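Local coordinates for protein beta-lactamase (Klebsiella pneumoniae, PDB 6KBY) that probably hydrolyses beta-lactam antibiotics to substituted beta-amino acids, as a class C beta-lactamase, and binds adenosine monophosphate in its pocket, at residues A[126-129]-A[130-133]; A[178-182]-A[183-187]. All blocks are in the same frame, centred on the assembly; numbering follows the deposited sequence.

Contact 1 (A[126-129]-A[130-133]); sequences FMPE and DIKN. With AMP (adenosine monophosphate), chain B.
Ile131 lies alongside Pro128 at the end of a type I beta turn that runs from Pro128 to Ile131. Its CB sits 3.6 Å from Pro128 O. CG1 lies beside Pro128, about equally far from its O and its CB. The chain then runs on extended (chi2 177°), which carries CD1 along the proline ring. There Ile131 CD1 lies 3.8 Å from Pro128 CG and equally near CD. The two side chains point the same way. CD1 also meets Met127 SD at 4.0 Å, where the bent methionine chain crosses the isoleucine at about a right angle. Leu137 and Tyr140 of helix 134-143 pack against the same isoleucine.

The turn is closed by Ile131 N, which donates to Pro128 O over 3.1 Å. The bond is nearly straight at the hydrogen (166°), but the donor stands above the carbonyl plane. A water donates to Pro128 O and to Ile131 O and bridges the two. Lys132 bends back at chi2, and its NZ makes a weak bond to Glu129 O at 3.3 Å. NZ also forms a long, weak ion pair with Glu221, an AMP-binding residue.

Phe126 and Met127 belong to the ligand pocket. Phe126 CD1 approaches N7 of the bound AMP at 3.3 Å, with N7 at the edge of the phenyl ring, near its plane. The turn follows directly on these two residues, in the loop bordering the active-site pocket of this class C beta-lactamase.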
ATOM      1  N   PHE A 126      13.292  -5.131  -8.145  1.00  7.73           N
ATOM      2  CA  PHE A 126      13.367  -6.355  -7.359  1.00  8.49           C
ATOM      3  C   PHE A 126      14.735  -6.541  -6.717  1.00  7.94           C
ATOM      4  O   PHE A 126      15.769  -6.351  -7.364  1.00  9.46           O
ATOM      5  CB  PHE A 126      13.082  -7.578  -8.236  1.00  8.99           C
ATOM      6  CG  PHE A 126      11.678  -7.629  -8.764  1.00  9.29           C
ATOM      7  CD1 PHE A 126      10.601  -7.690  -7.893  1.00 10.96           C
ATOM      8  CD2 PHE A 126      11.430  -7.612 -10.125  1.00 10.48           C
ATOM      9  CE1 PHE A 126       9.303  -7.735  -8.373  1.00 12.20           C
ATOM     10  CE2 PHE A 126      10.140  -7.666 -10.612  1.00 10.92           C
ATOM     11  CZ  PHE A 126       9.073  -7.722  -9.738  1.00 12.25           C
ATOM     12  N   MET A 127      14.728  -6.956  -5.457  1.00  7.97           N
ATOM     13  CA  MET A 127      15.947  -7.399  -4.795  1.00  9.05           C
ATOM     14  C   MET A 127      16.577  -8.534  -5.597  1.00  9.96           C
ATOM     15  O   MET A 127      15.871  -9.473  -5.988  1.00 11.26           O
ATOM     16  CB  MET A 127      15.589  -7.924  -3.406  1.00 11.33           C
ATOM     17  CG  MET A 127      16.786  -8.281  -2.552  1.00 12.98           C
ATOM     18  SD  MET A 127      17.623  -6.811  -1.931  1.00 12.07           S
ATOM     19  CE  MET A 127      16.405  -6.226  -0.757  1.00 11.69           C
ATOM     20  N   PRO A 128      17.878  -8.487  -5.870  1.00 11.05           N
ATOM     21  CA  PRO A 128      18.533  -9.641  -6.499  1.00 12.15           C
ATOM     22  C   PRO A 128      18.239 -10.917  -5.719  1.00 13.14           C
ATOM     23  O   PRO A 128      18.319 -10.947  -4.492  1.00 13.02           O
ATOM     24  CB  PRO A 128      20.019  -9.270  -6.447  1.00 14.18           C
ATOM     25  CG  PRO A 128      20.015  -7.769  -6.483  1.00 12.85           C
ATOM     26  CD  PRO A 128      18.793  -7.345  -5.700  1.00 10.74           C
ATOM     27  N   GLU A 129      17.883 -11.979  -6.448  1.00 17.29           N
ATOM     28  CA  GLU A 129      17.393 -13.194  -5.800  1.00 17.56           C
ATOM     29  C   GLU A 129      18.451 -13.855  -4.927  1.00 19.25           C
ATOM     30  O   GLU A 129      18.110 -14.562  -3.971  1.00 20.36           O
ATOM     31  CB  GLU A 129      16.878 -14.188  -6.843  1.00 21.67           C
ATOM     32  CG  GLU A 129      15.540 -13.817  -7.460  1.00 26.50           C
ATOM     33  CD  GLU A 129      15.025 -14.879  -8.415  1.00 29.04           C
ATOM     34  OE1 GLU A 129      15.564 -16.007  -8.401  1.00 33.55           O
ATOM     35  OE2 GLU A 129      14.082 -14.584  -9.179  1.00 34.13           O
ATOM     36  N   ASP A 130      19.730 -13.645  -5.231  1.00 17.25           N
ATOM     37  CA  ASP A 130      20.795 -14.299  -4.484  1.00 17.53           C
ATOM     38  C   ASP A 130      21.095 -13.632  -3.149  1.00 17.75           C
ATOM     39  O   ASP A 130      21.902 -14.168  -2.380  1.00 20.01           O
ATOM     40  CB  ASP A 130      22.070 -14.361  -5.330  1.00 19.19           C
ATOM     41  CG  ASP A 130      22.562 -12.990  -5.727  1.00 22.30           C
ATOM     42  OD1 ASP A 130      21.856 -12.310  -6.501  1.00 22.96           O
ATOM     43  OD2 ASP A 130      23.651 -12.585  -5.266  1.00 28.19           O
ATOM     44  N   ILE A 131      20.481 -12.490  -2.850  1.00 15.34           N
ATOM     45  CA  ILE A 131      20.723 -11.807  -1.584  1.00 16.75           C
ATOM     46  C   ILE A 131      19.844 -12.449  -0.515  1.00 16.87           C
ATOM     47  O   ILE A 131      18.617 -12.321  -0.544  1.00 16.95           O
ATOM     48  CB  ILE A 131      20.462 -10.303  -1.695  1.00 15.46           C
ATOM     49  CG1 ILE A 131      21.452  -9.682  -2.682  1.00 18.07           C
ATOM     50  CG2 ILE A 131      20.576  -9.646  -0.331  1.00 16.43           C
ATOM     51  CD1 ILE A 131      21.237  -8.209  -2.906  1.00 18.75           C
ATOM     52  N   LYS A 132      20.475 -13.136   0.436  1.00 18.53           N
ATOM     53  CA  LYS A 132      19.765 -13.873   1.472  1.00 19.44           C
ATOM     54  C   LYS A 132      19.935 -13.298   2.868  1.00 20.32           C
ATOM     55  O   LYS A 132      19.058 -13.498   3.710  1.00 23.82           O
ATOM     56  CB  LYS A 132      20.222 -15.339   1.490  1.00 22.47           C
ATOM     57  CG  LYS A 132      20.045 -16.062   0.166  1.00 23.88           C
ATOM     58  CD  LYS A 132      18.590 -16.081  -0.259  1.00 23.00           C
ATOM     59  CE  LYS A 132      18.399 -16.853  -1.556  1.00 26.23           C
ATOM     60  NZ  LYS A 132      16.970 -16.881  -1.976  1.00 28.86           N
ATOM     61  N   ASN A 133      21.030 -12.590   3.140  1.00 18.01           N
ATOM     62  CA  ASN A 133      21.316 -12.123   4.487  1.00 19.80           C
ATOM     63  C   ASN A 133      21.833 -10.692   4.442  1.00 18.27           C
ATOM     64  O   ASN A 133      22.090 -10.129   3.374  1.00 17.43           O
ATOM     65  CB  ASN A 133      22.298 -13.054   5.213  1.00 19.84           C
ATOM     66  CG  ASN A 133      23.618 -13.203   4.477  1.00 21.41           C
ATOM     67  OD1 ASN A 133      24.219 -12.219   4.046  1.00 20.63           O
ATOM     68  ND2 ASN A 133      24.077 -14.441   4.333  1.00 22.29           N
TER
HETATM   69  P   AMP B 401       3.636  -4.446  -5.221  1.00 11.05           P
HETATM   70  O1P AMP B 401       2.470  -5.333  -4.913  1.00 10.25           O
HETATM   71  O2P AMP B 401       3.519  -3.474  -6.364  1.00 13.01           O
HETATM   72  O5' AMP B 401       4.954  -5.318  -5.380  1.00 11.88           O
HETATM   73  C5' AMP B 401       5.274  -6.316  -4.422  1.00 14.31           C
HETATM   74  C4' AMP B 401       5.100  -7.704  -4.982  1.00 14.03           C
HETATM   75  O4' AMP B 401       6.116  -7.963  -5.988  1.00 15.46           O
HETATM   76  C3' AMP B 401       5.267  -8.836  -3.977  1.00 14.95           C
HETATM   77  O3' AMP B 401       4.096  -9.087  -3.223  1.00 14.78           O
HETATM   78  C2' AMP B 401       5.709 -10.002  -4.848  1.00 16.26           C
HETATM   79  O2' AMP B 401       4.600 -10.567  -5.535  1.00 16.55           O
HETATM   80  C1' AMP B 401       6.595  -9.287  -5.866  1.00 16.13           C
HETATM   81  N9  AMP B 401       7.999  -9.225  -5.419  1.00 17.82           N
HETATM   82  C8  AMP B 401       8.662  -8.106  -5.051  1.00 16.63           C
HETATM   83  N7  AMP B 401       9.943  -8.391  -4.696  1.00 16.41           N
HETATM   84  C5  AMP B 401      10.106  -9.722  -4.834  1.00 17.37           C
HETATM   85  C6  AMP B 401      11.213 -10.681  -4.629  1.00 18.77           C
HETATM   86  N6  AMP B 401      12.423 -10.261  -4.189  1.00 19.70           N
HETATM   87  N1  AMP B 401      10.972 -11.988  -4.887  1.00 22.17           N
HETATM   88  C2  AMP B 401       9.770 -12.416  -5.322  1.00 22.85           C
HETATM   89  N3  AMP B 401       8.720 -11.598  -5.532  1.00 21.90           N
HETATM   90  C4  AMP B 401       8.825 -10.266  -5.311  1.00 18.45           C
HETATM   91  O   HOH W   1      16.712 -11.806  -2.443  1.00 19.67           O

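Contact 2 (A[178-182]-A[183-187]); sequences DAIEK and TLLPQ
Leu184 N donates to Ala179 O at 2.8 Å, with the donor nearly in line with the carbonyl bond. One residue on, Leu185 N donates to Ile180 O at 2.9 Å, in the carbonyl plane. Both bonds span five residues. Thr183 N is held less firmly: it shares weak bonds with Asp178 O and Ala179 O. A water links this edge too, 2.7 Å from Thr183 OG1 and weakly bonded to Asp178 O. OG1 stands beside its own backbone N (chi1 -65°), on the side where the water sits.

This is a pi-type widening within helix 176-187, followed by a proline kink. Pro186 has no N-H to give to the preceding turn. Its ring instead lies against the carbonyls there, with Pro186 CG 3.2 Å from Glu181 O. The short segments on either side of the junction differ in direction by 18°.

Outside the backbone, Ile180 reaches two leucines with different branches. Its CG2 meets Leu185 CD1 at 3.6 Å, the two side chains set at a slant. Its CD1 touches Leu184 CD2 at 3.8 Å, and these two side chains run alongside each other. Leu184 and Leu185 also pack on Thr79 and Phe76 of helix 72-86. Glu181 turns elsewhere, its OE2 accepting from the backbone N atoms of Leu195 and Lys196.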
ATOM      1  N   ASP A 178       9.053  -5.666  14.862  1.00 11.48           N
ATOM      2  CA  ASP A 178       8.546  -5.143  16.127  1.00 11.26           C
ATOM      3  C   ASP A 178       7.889  -3.782  15.938  1.00  9.70           C
ATOM      4  O   ASP A 178       6.846  -3.502  16.534  1.00 10.58           O
ATOM      5  CB  ASP A 178       9.679  -5.021  17.152  1.00 13.62           C
ATOM      6  CG  ASP A 178       9.993  -6.327  17.851  1.00 18.92           C
ATOM      7  OD1 ASP A 178       9.276  -7.325  17.627  1.00 20.14           O
ATOM      8  OD2 ASP A 178      10.962  -6.342  18.643  1.00 19.95           O
ATOM      9  N   ALA A 179       8.496  -2.914  15.126  1.00  9.78           N
ATOM     10  CA  ALA A 179       7.909  -1.599  14.895  1.00  9.78           C
ATOM     11  C   ALA A 179       6.489  -1.717  14.355  1.00  8.67           C
ATOM     12  O   ALA A 179       5.588  -0.991  14.785  1.00  9.38           O
ATOM     13  CB  ALA A 179       8.779  -0.803  13.928  1.00  9.75           C
ATOM     14  N   ILE A 180       6.274  -2.637  13.419  1.00  8.16           N
ATOM     15  CA  ILE A 180       4.969  -2.776  12.785  1.00  7.99           C
ATOM     16  C   ILE A 180       3.988  -3.511  13.691  1.00  7.76           C
ATOM     17  O   ILE A 180       2.868  -3.048  13.921  1.00  8.12           O
ATOM     18  CB  ILE A 180       5.120  -3.468  11.418  1.00  8.79           C
ATOM     19  CG1 ILE A 180       5.918  -2.591  10.443  1.00  8.48           C
ATOM     20  CG2 ILE A 180       3.767  -3.844  10.850  1.00  9.38           C
ATOM     21  CD1 ILE A 180       5.323  -1.214  10.202  1.00  9.43           C
ATOM     22  N   GLU A 181       4.384  -4.671  14.218  1.00  8.27           N
ATOM     23  CA  GLU A 181       3.431  -5.497  14.960  1.00  8.75           C
ATOM     24  C   GLU A 181       3.268  -5.089  16.418  1.00  9.04           C
ATOM     25  O   GLU A 181       2.228  -5.398  17.011  1.00 10.02           O
ATOM     26  CB  GLU A 181       3.810  -6.975  14.872  1.00  9.85           C
ATOM     27  CG  GLU A 181       3.654  -7.557  13.478  1.00  9.91           C
ATOM     28  CD  GLU A 181       3.691  -9.074  13.467  1.00 10.16           C
ATOM     29  OE1 GLU A 181       4.109  -9.674  14.484  1.00 13.10           O
ATOM     30  OE2 GLU A 181       3.294  -9.687  12.454  1.00 10.11           O
ATOM     31  N   LYS A 182       4.254  -4.423  17.012  1.00  8.76           N
ATOM     32  CA  LYS A 182       4.151  -4.003  18.405  1.00  9.71           C
ATOM     33  C   LYS A 182       3.808  -2.533  18.571  1.00 10.19           C
ATOM     34  O   LYS A 182       3.198  -2.170  19.582  1.00 12.60           O
ATOM     35  CB  LYS A 182       5.444  -4.305  19.171  1.00 10.87           C
ATOM     36  CG  LYS A 182       5.801  -5.771  19.234  1.00 13.02           C
ATOM     37  CD  LYS A 182       4.874  -6.525  20.162  1.00 13.52           C
ATOM     38  CE  LYS A 182       5.252  -7.989  20.196  1.00 14.64           C
ATOM     39  NZ  LYS A 182       4.458  -8.749  21.194  1.00 12.84           N
ATOM     40  N   THR A 183       4.171  -1.672  17.616  1.00 10.01           N
ATOM     41  CA  THR A 183       3.875  -0.245  17.718  1.00 11.02           C
ATOM     42  C   THR A 183       2.812   0.215  16.728  1.00 10.48           C
ATOM     43  O   THR A 183       1.750   0.686  17.144  1.00 11.95           O
ATOM     44  CB  THR A 183       5.147   0.609  17.600  1.00 13.26           C
ATOM     45  OG1 THR A 183       5.999   0.336  18.718  1.00 15.54           O
ATOM     46  CG2 THR A 183       4.792   2.095  17.600  1.00 14.79           C
ATOM     47  N   LEU A 184       3.054   0.081  15.422  1.00  9.56           N
ATOM     48  CA  LEU A 184       2.225   0.781  14.445  1.00  9.22           C
ATOM     49  C   LEU A 184       0.826   0.183  14.346  1.00  8.77           C
ATOM     50  O   LEU A 184      -0.174   0.884  14.541  1.00  9.28           O
ATOM     51  CB  LEU A 184       2.905   0.808  13.079  1.00  9.69           C
ATOM     52  CG  LEU A 184       2.076   1.552  12.027  1.00 11.44           C
ATOM     53  CD1 LEU A 184       1.870   3.008  12.400  1.00 17.00           C
ATOM     54  CD2 LEU A 184       2.682   1.431  10.639  1.00 13.96           C
ATOM     55  N   LEU A 185       0.729  -1.105  14.015  1.00  8.68           N
ATOM     56  CA  LEU A 185      -0.593  -1.707  13.880  1.00  8.52           C
ATOM     57  C   LEU A 185      -1.400  -1.639  15.170  1.00  8.90           C
ATOM     58  O   LEU A 185      -2.596  -1.306  15.097  1.00  9.66           O
ATOM     59  CB  LEU A 185      -0.495  -3.130  13.307  1.00  8.75           C
ATOM     60  CG  LEU A 185       0.144  -3.235  11.919  1.00  9.15           C
ATOM     61  CD1 LEU A 185       0.386  -4.685  11.550  1.00  8.49           C
ATOM     62  CD2 LEU A 185      -0.716  -2.544  10.865  1.00  9.94           C
ATOM     63  N   PRO A 186      -0.838  -1.915  16.354  1.00  9.51           N
ATOM     64  CA  PRO A 186      -1.636  -1.739  17.577  1.00 11.28           C
ATOM     65  C   PRO A 186      -2.138  -0.320  17.780  1.00 10.77           C
ATOM     66  O   PRO A 186      -3.303  -0.136  18.152  1.00 12.38           O
ATOM     67  CB  PRO A 186      -0.679  -2.194  18.688  1.00 12.19           C
ATOM     68  CG  PRO A 186       0.210  -3.183  18.014  1.00 10.70           C
ATOM     69  CD  PRO A 186       0.427  -2.619  16.634  1.00 10.33           C
ATOM     70  N   GLN A 187      -1.299   0.691  17.540  1.00 11.13           N
ATOM     71  CA  GLN A 187      -1.734   2.076  17.719  1.00 12.14           C
ATOM     72  C   GLN A 187      -2.823   2.462  16.724  1.00 11.46           C
ATOM     73  O   GLN A 187      -3.650   3.339  17.018  1.00 12.55           O
ATOM     74  CB  GLN A 187      -0.550   3.040  17.605  1.00 13.33           C
ATOM     75  CG  GLN A 187       0.371   3.089  18.818  1.00 17.06           C
ATOM     76  CD  GLN A 187       1.266   4.319  18.810  1.00 21.23           C
ATOM     77  OE1 GLN A 187       0.855   5.399  18.379  1.00 25.01           O
ATOM     78  NE2 GLN A 187       2.495   4.164  19.287  1.00 24.84           N
TER
HETATM   79  O   HOH W   2       7.830  -1.567  18.407  1.00 17.84           O

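Overall arrangement
Following the chain from the N terminus, helix 72-86 comes before either contact and later packs against contact 2. The loop after helix 113-117 then holds contact 1, whose turn at 128-131 bends the chain sharply just ahead of helix 134-143. Asn133 caps that helix through Gln136 N. Helix 158-171 follows, and its Asn158 and Ile159 touch Phe126 and Pro128. Contact 2 comes next, within helix 176-187, and closes no loop. The contacts lie in series, neither nested nor crossed. The centres of contact 1 and contact 2 are about 26 Å apart. Their nearest atoms are about 16 Å apart. Contact 1 borders the ligand pocket; contact 2 lies away from it, touching helices 72-86 and 255-262.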